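Local coordinates for protein integral membrane indolylacetylinositol arabinosyltransferase EmbB (Mycolicibacterium smegmatis MC2 155, PDB 7BVC) that probably polymerises arabinose into the arabinan of mycobacterial cell-wall arabinogalactan, at residues Q51-L56 against G1065-S1070; P45-T50 against T219-A224. All blocks are in the same frame, centred on the assembly; numbering follows the deposited sequence.

Contact 1: Q51-L56 against G1065-S1070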
loop_
_atom_site.group_PDB
_atom_site.type_symbol
_atom_site.label_atom_id
_atom_site.label_comp_id
_atom_site.label_asym_id
_atom_site.label_seq_id
_atom_site.Cartn_x
_atom_site.Cartn_y
_atom_site.Cartn_z
ATOM N N GLN B 51 27.595 -23.781 -27.787
ATOM C CA GLN B 51 26.314 -24.109 -27.184
ATOM C C GLN B 51 25.904 -25.522 -27.575
ATOM O O GLN B 51 26.077 -25.936 -28.729
ATOM C CB GLN B 51 25.237 -23.111 -27.620
ATOM C CG GLN B 51 23.815 -23.606 -27.445
ATOM C CD GLN B 51 22.812 -22.778 -28.219
ATOM O OE1 GLN B 51 22.772 -21.556 -28.092
ATOM N NE2 GLN B 51 21.995 -23.442 -29.026
ATOM N N THR B 52 25.359 -26.257 -26.608
ATOM C CA THR B 52 24.813 -27.587 -26.839
ATOM C C THR B 52 23.318 -27.481 -27.115
ATOM O O THR B 52 22.593 -26.776 -26.404
ATOM C CB THR B 52 25.089 -28.515 -25.652
ATOM O OG1 THR B 52 24.579 -29.824 -25.936
ATOM C CG2 THR B 52 24.468 -27.985 -24.368
ATOM N N THR B 53 22.872 -28.154 -28.166
ATOM C CA THR B 53 21.497 -28.092 -28.632
ATOM C C THR B 53 20.716 -29.304 -28.134
ATOM O O THR B 53 21.244 -30.188 -27.457
ATOM C CB THR B 53 21.461 -28.009 -30.158
ATOM O OG1 THR B 53 22.173 -29.120 -30.714
ATOM C CG2 THR B 53 22.106 -26.718 -30.631
ATOM N N ALA B 54 19.433 -29.344 -28.485
ATOM C CA ALA B 54 18.563 -30.439 -28.088
ATOM C C ALA B 54 17.343 -30.445 -28.995
ATOM O O ALA B 54 16.806 -29.387 -29.329
ATOM C CB ALA B 54 18.138 -30.318 -26.621
ATOM N N THR B 55 16.913 -31.642 -29.383
ATOM C CA THR B 55 15.791 -31.814 -30.288
ATOM C C THR B 55 14.940 -32.980 -29.807
ATOM O O THR B 55 15.470 -34.016 -29.391
ATOM C CB THR B 55 16.268 -32.065 -31.726
ATOM O OG1 THR B 55 17.107 -30.984 -32.146
ATOM C CG2 THR B 55 15.089 -32.171 -32.677
ATOM N N LEU B 56 13.624 -32.800 -29.872
ATOM C CA LEU B 56 12.655 -33.788 -29.422
ATOM C C LEU B 56 11.864 -34.311 -30.614
ATOM O O LEU B 56 11.266 -33.529 -31.360
ATOM C CB LEU B 56 11.709 -33.185 -28.383
ATOM C CG LEU B 56 10.360 -33.875 -28.192
ATOM C CD1 LEU B 56 10.529 -35.177 -27.437
ATOM C CD2 LEU B 56 9.394 -32.957 -27.464
ATOM N N GLY B 1065 23.468 -32.161 -29.935
ATOM C CA GLY B 1065 24.386 -31.611 -30.920
ATOM C C GLY B 1065 25.078 -30.396 -30.341
ATOM O O GLY B 1065 24.816 -29.986 -29.208
ATOM N N SER B 1066 25.958 -29.799 -31.146
ATOM C CA SER B 1066 26.733 -28.646 -30.701
ATOM C C SER B 1066 26.878 -27.640 -31.834
ATOM O O SER B 1066 26.812 -27.993 -33.015
ATOM C CB SER B 1066 28.120 -29.063 -30.193
ATOM O OG SER B 1066 28.017 -29.888 -29.047
ATOM N N GLN B 1067 27.084 -26.376 -31.461
ATOM C CA GLN B 1067 27.300 -25.329 -32.454
ATOM C C GLN B 1067 28.000 -24.143 -31.802
ATOM O O GLN B 1067 27.709 -23.799 -30.658
ATOM C CB GLN B 1067 25.981 -24.885 -33.094
ATOM C CG GLN B 1067 24.898 -24.524 -32.099
ATOM C CD GLN B 1067 23.847 -23.609 -32.695
ATOM O OE1 GLN B 1067 24.167 -22.560 -33.254
ATOM N NE2 GLN B 1067 22.585 -24.001 -32.577
ATOM N N THR B 1068 28.906 -23.512 -32.548
ATOM C CA THR B 1068 29.731 -22.424 -32.034
ATOM C C THR B 1068 29.199 -21.086 -32.533
ATOM O O THR B 1068 29.167 -20.838 -33.742
ATOM C CB THR B 1068 31.190 -22.603 -32.456
ATOM O OG1 THR B 1068 31.691 -23.842 -31.941
ATOM C CG2 THR B 1068 32.038 -21.465 -31.919
ATOM N N HIS B 1069 28.787 -20.231 -31.604
ATOM C CA HIS B 1069 28.284 -18.899 -31.899
ATOM C C HIS B 1069 29.429 -17.886 -31.822
ATOM O O HIS B 1069 30.602 -18.262 -31.750
ATOM C CB HIS B 1069 27.130 -18.574 -30.949
ATOM C CG HIS B 1069 25.925 -19.431 -31.161
ATOM N ND1 HIS B 1069 25.223 -19.999 -30.121
ATOM C CD2 HIS B 1069 25.309 -19.833 -32.297
ATOM C CE1 HIS B 1069 24.219 -20.707 -30.608
ATOM N NE2 HIS B 1069 24.250 -20.622 -31.926
ATOM N N SER B 1070 29.095 -16.591 -31.838
ATOM C CA SER B 1070 30.118 -15.555 -31.912
ATOM C C SER B 1070 29.851 -14.405 -30.947
ATOM O O SER B 1070 30.184 -13.254 -31.244
ATOM C CB SER B 1070 30.240 -15.011 -33.335
ATOM O OG SER B 1070 30.858 -13.738 -33.336
#

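Contact 2: P45-T50 against T219-A224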
loop_
_atom_site.group_PDB
_atom_site.type_symbol
_atom_site.label_atom_id
_atom_site.label_comp_id
_atom_site.label_asym_id
_atom_site.label_seq_id
_atom_site.Cartn_x
_atom_site.Cartn_y
_atom_site.Cartn_z
ATOM N N PRO B 45 32.955 -10.073 -23.236
ATOM C CA PRO B 45 31.552 -10.232 -23.648
ATOM C C PRO B 45 31.376 -10.487 -25.133
ATOM O O PRO B 45 30.293 -10.923 -25.544
ATOM C CB PRO B 45 30.910 -8.903 -23.235
ATOM C CG PRO B 45 31.763 -8.400 -22.141
ATOM C CD PRO B 45 33.154 -8.809 -22.500
ATOM N N LEU B 46 32.392 -10.239 -25.952
ATOM C CA LEU B 46 32.303 -10.403 -27.399
ATOM C C LEU B 46 33.382 -11.386 -27.840
ATOM O O LEU B 46 34.461 -10.980 -28.274
ATOM C CB LEU B 46 32.476 -9.052 -28.095
ATOM C CG LEU B 46 31.486 -7.954 -27.711
ATOM C CD1 LEU B 46 31.870 -6.634 -28.352
ATOM C CD2 LEU B 46 30.082 -8.352 -28.098
ATOM N N LEU B 47 33.075 -12.683 -27.761
ATOM C CA LEU B 47 34.029 -13.723 -28.121
ATOM C C LEU B 47 33.251 -15.005 -28.346
ATOM O O LEU B 47 32.243 -15.225 -27.659
ATOM C CB LEU B 47 35.091 -13.922 -27.033
ATOM C CG LEU B 47 36.403 -13.143 -27.180
ATOM C CD1 LEU B 47 37.279 -13.297 -25.949
ATOM C CD2 LEU B 47 37.160 -13.561 -28.428
ATOM N N PRO B 48 33.666 -15.862 -29.279
ATOM C CA PRO B 48 32.864 -17.046 -29.602
ATOM C C PRO B 48 32.671 -17.960 -28.401
ATOM O O PRO B 48 33.543 -18.088 -27.540
ATOM C CB PRO B 48 33.677 -17.739 -30.703
ATOM C CG PRO B 48 35.054 -17.191 -30.565
ATOM C CD PRO B 48 34.882 -15.784 -30.102
ATOM N N VAL B 49 31.501 -18.593 -28.355
ATOM C CA VAL B 49 31.150 -19.550 -27.316
ATOM C C VAL B 49 30.434 -20.719 -27.976
ATOM O O VAL B 49 29.838 -20.578 -29.048
ATOM C CB VAL B 49 30.280 -18.903 -26.213
ATOM C CG1 VAL B 49 28.846 -18.741 -26.684
ATOM C CG2 VAL B 49 30.342 -19.711 -24.934
ATOM N N THR B 50 30.511 -21.885 -27.345
ATOM C CA THR B 50 29.924 -23.110 -27.872
ATOM C C THR B 50 28.675 -23.463 -27.079
ATOM O O THR B 50 28.695 -23.450 -25.846
ATOM C CB THR B 50 30.924 -24.265 -27.817
ATOM O OG1 THR B 50 32.065 -23.943 -28.620
ATOM C CG2 THR B 50 30.295 -25.541 -28.340
ATOM N N THR B 219 35.133 -21.213 -25.335
ATOM C CA THR B 219 36.076 -21.906 -26.197
ATOM C C THR B 219 37.500 -21.662 -25.703
ATOM O O THR B 219 37.721 -21.093 -24.631
ATOM C CB THR B 219 35.895 -21.460 -27.646
ATOM O OG1 THR B 219 35.915 -20.030 -27.711
ATOM C CG2 THR B 219 34.577 -21.962 -28.192
ATOM N N ALA B 220 38.489 -22.097 -26.485
ATOM C CA ALA B 220 39.880 -21.874 -26.109
ATOM C C ALA B 220 40.259 -20.403 -26.201
ATOM O O ALA B 220 41.079 -19.925 -25.409
ATOM C CB ALA B 220 40.803 -22.716 -26.987
ATOM N N LEU B 221 39.674 -19.673 -27.149
ATOM C CA LEU B 221 39.992 -18.258 -27.302
ATOM C C LEU B 221 39.466 -17.448 -26.123
ATOM O O LEU B 221 40.188 -16.619 -25.553
ATOM C CB LEU B 221 39.416 -17.736 -28.616
ATOM C CG LEU B 221 39.992 -16.427 -29.152
ATOM C CD1 LEU B 221 41.467 -16.589 -29.471
ATOM C CD2 LEU B 221 39.224 -15.981 -30.383
ATOM N N LYS B 222 38.210 -17.678 -25.738
ATOM C CA LYS B 222 37.622 -16.964 -24.613
ATOM C C LYS B 222 38.241 -17.357 -23.279
ATOM O O LYS B 222 38.060 -16.631 -22.297
ATOM C CB LYS B 222 36.111 -17.202 -24.573
ATOM C CG LYS B 222 35.327 -16.099 -23.887
ATOM C CD LYS B 222 33.878 -16.495 -23.678
ATOM C CE LYS B 222 33.092 -15.372 -23.028
ATOM N NZ LYS B 222 31.748 -15.823 -22.580
ATOM N N LEU B 223 38.959 -18.476 -23.218
ATOM C CA LEU B 223 39.686 -18.850 -22.010
ATOM C C LEU B 223 41.085 -18.252 -21.987
ATOM O O LEU B 223 41.550 -17.800 -20.935
ATOM C CB LEU B 223 39.771 -20.373 -21.893
ATOM C CG LEU B 223 38.625 -21.070 -21.161
ATOM C CD1 LEU B 223 38.781 -22.576 -21.250
ATOM C CD2 LEU B 223 38.563 -20.620 -19.711
ATOM N N ALA B 224 41.768 -18.245 -23.134
ATOM C CA ALA B 224 43.069 -17.592 -23.212
ATOM C C ALA B 224 42.946 -16.087 -23.028
ATOM O O ALA B 224 43.894 -15.440 -22.571
ATOM C CB ALA B 224 43.741 -17.912 -24.545
#

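Contact 1: Q51-L56 against G1065-S1070
An antiparallel pairing of strand 49-55 with strand 1063-1068 joins two distant ends of the chain, Gln51 and Gln1067 forming a hydrogen-bonded pair and Thr52 and Ser1066 the non-hydrogen-bonded pair beside it. Gln51 N gives a nearly straight bond (177°) to Gln1067 O at 2.9 Å, and Gln1067 N returns one to Gln51 O. Gly1065 O takes two donors: Thr53 N at 2.9 Å, which approaches from above the carbonyl plane, and the hydroxyl Thr52 OG1 at 3.3 Å, which lies trans to the Thr52 N (chi1 -178°) and so on the side of the Gly1065 carbonyl. The Gln51 and Gln1067 side chains run side by side on the same face, their amide planes 50° apart. At the end of its side chain, Gln51 OE1 lies in the plane of the His1069 ring, at its edge, 3.0 Å from His1069 CE1. Thr53 CG2 comes within 3.4 Å of Gln1067 NE2, the two side chains crossing at about a right angle. The His1069 ring is also stacked with Tyr1073. The pairing is one half of a three-stranded antiparallel sheet, in which the outer strand 1063-1068 joins the central strand 49-55, uniting the concanavalin-like N-terminal region with the EmbC C-terminal domain of an Emb arabinosyltransferase.

Contact 2: P45-T50 against T219-A224
Segment 45-50 is a proline-containing loop, extended from Leu47 on, that runs into strand 49-55, while Thr219 leads into the short helix 220-224; the backbones come nearest at Val49 and Thr219, with CA atoms 5.6 Å apart, and at Leu47 and Lys222, 6.0 Å apart. The helix is held within itself by Ala224 N bonded to Ala220 O. Between the two segments, the hydroxyl Thr219 OG1 donates to Pro48 O at 3.1 Å, approaching from above the carbonyl plane. With chi1 at 51°, Thr219 holds OG1 between its own N and carbonyl carbon while CG2, opposite the carbonyl carbon, comes to 3.2 Å from Thr50 OG1, so one threonine touches segment 45-50 through both branches. The apolar part lies further back along the loop. Leu47 CD2 meets Leu221 CD2 at 3.7 Å, the two side chains crossing at about a right angle, and Leu47 CB rests 3.8 Å from Lys222 CG. The Lys222 chain, fully extended, passes Leu47 with its methylenes and ends in a hydrogen bond from NZ to Phe480 O. Pro45 packs on Phe480 and Ile485, the latter in helix 485-497, and Val49 and Thr50 lie against strand 216-218, which directly precedes this helical turn; segment 45-50 thus runs between helix 485-497 at its start and strand 216-218 at its end.

How the contacts relate
Both contacts draw on the strand 49-55 region, a worked example of one chain segment serving several partners. Contact 2 uses its entry and contact 1 its middle, with centres 15 Å apart. The two meet directly: His1069 N lies 2.8 Å from Val49 O, a probable hydrogen bond that continues the ladder of contact 1 into the residues of contact 2, while His1069 O packs on Pro48 CB at 3.3 Å. Strand 49-55 is central in a three-stranded sheet, with 1063-1068 on one side and 216-218 on the other, so the N-terminal, membrane and C-terminal regions converge here. None of the residues lining the ethambutol pocket belongs to either contact.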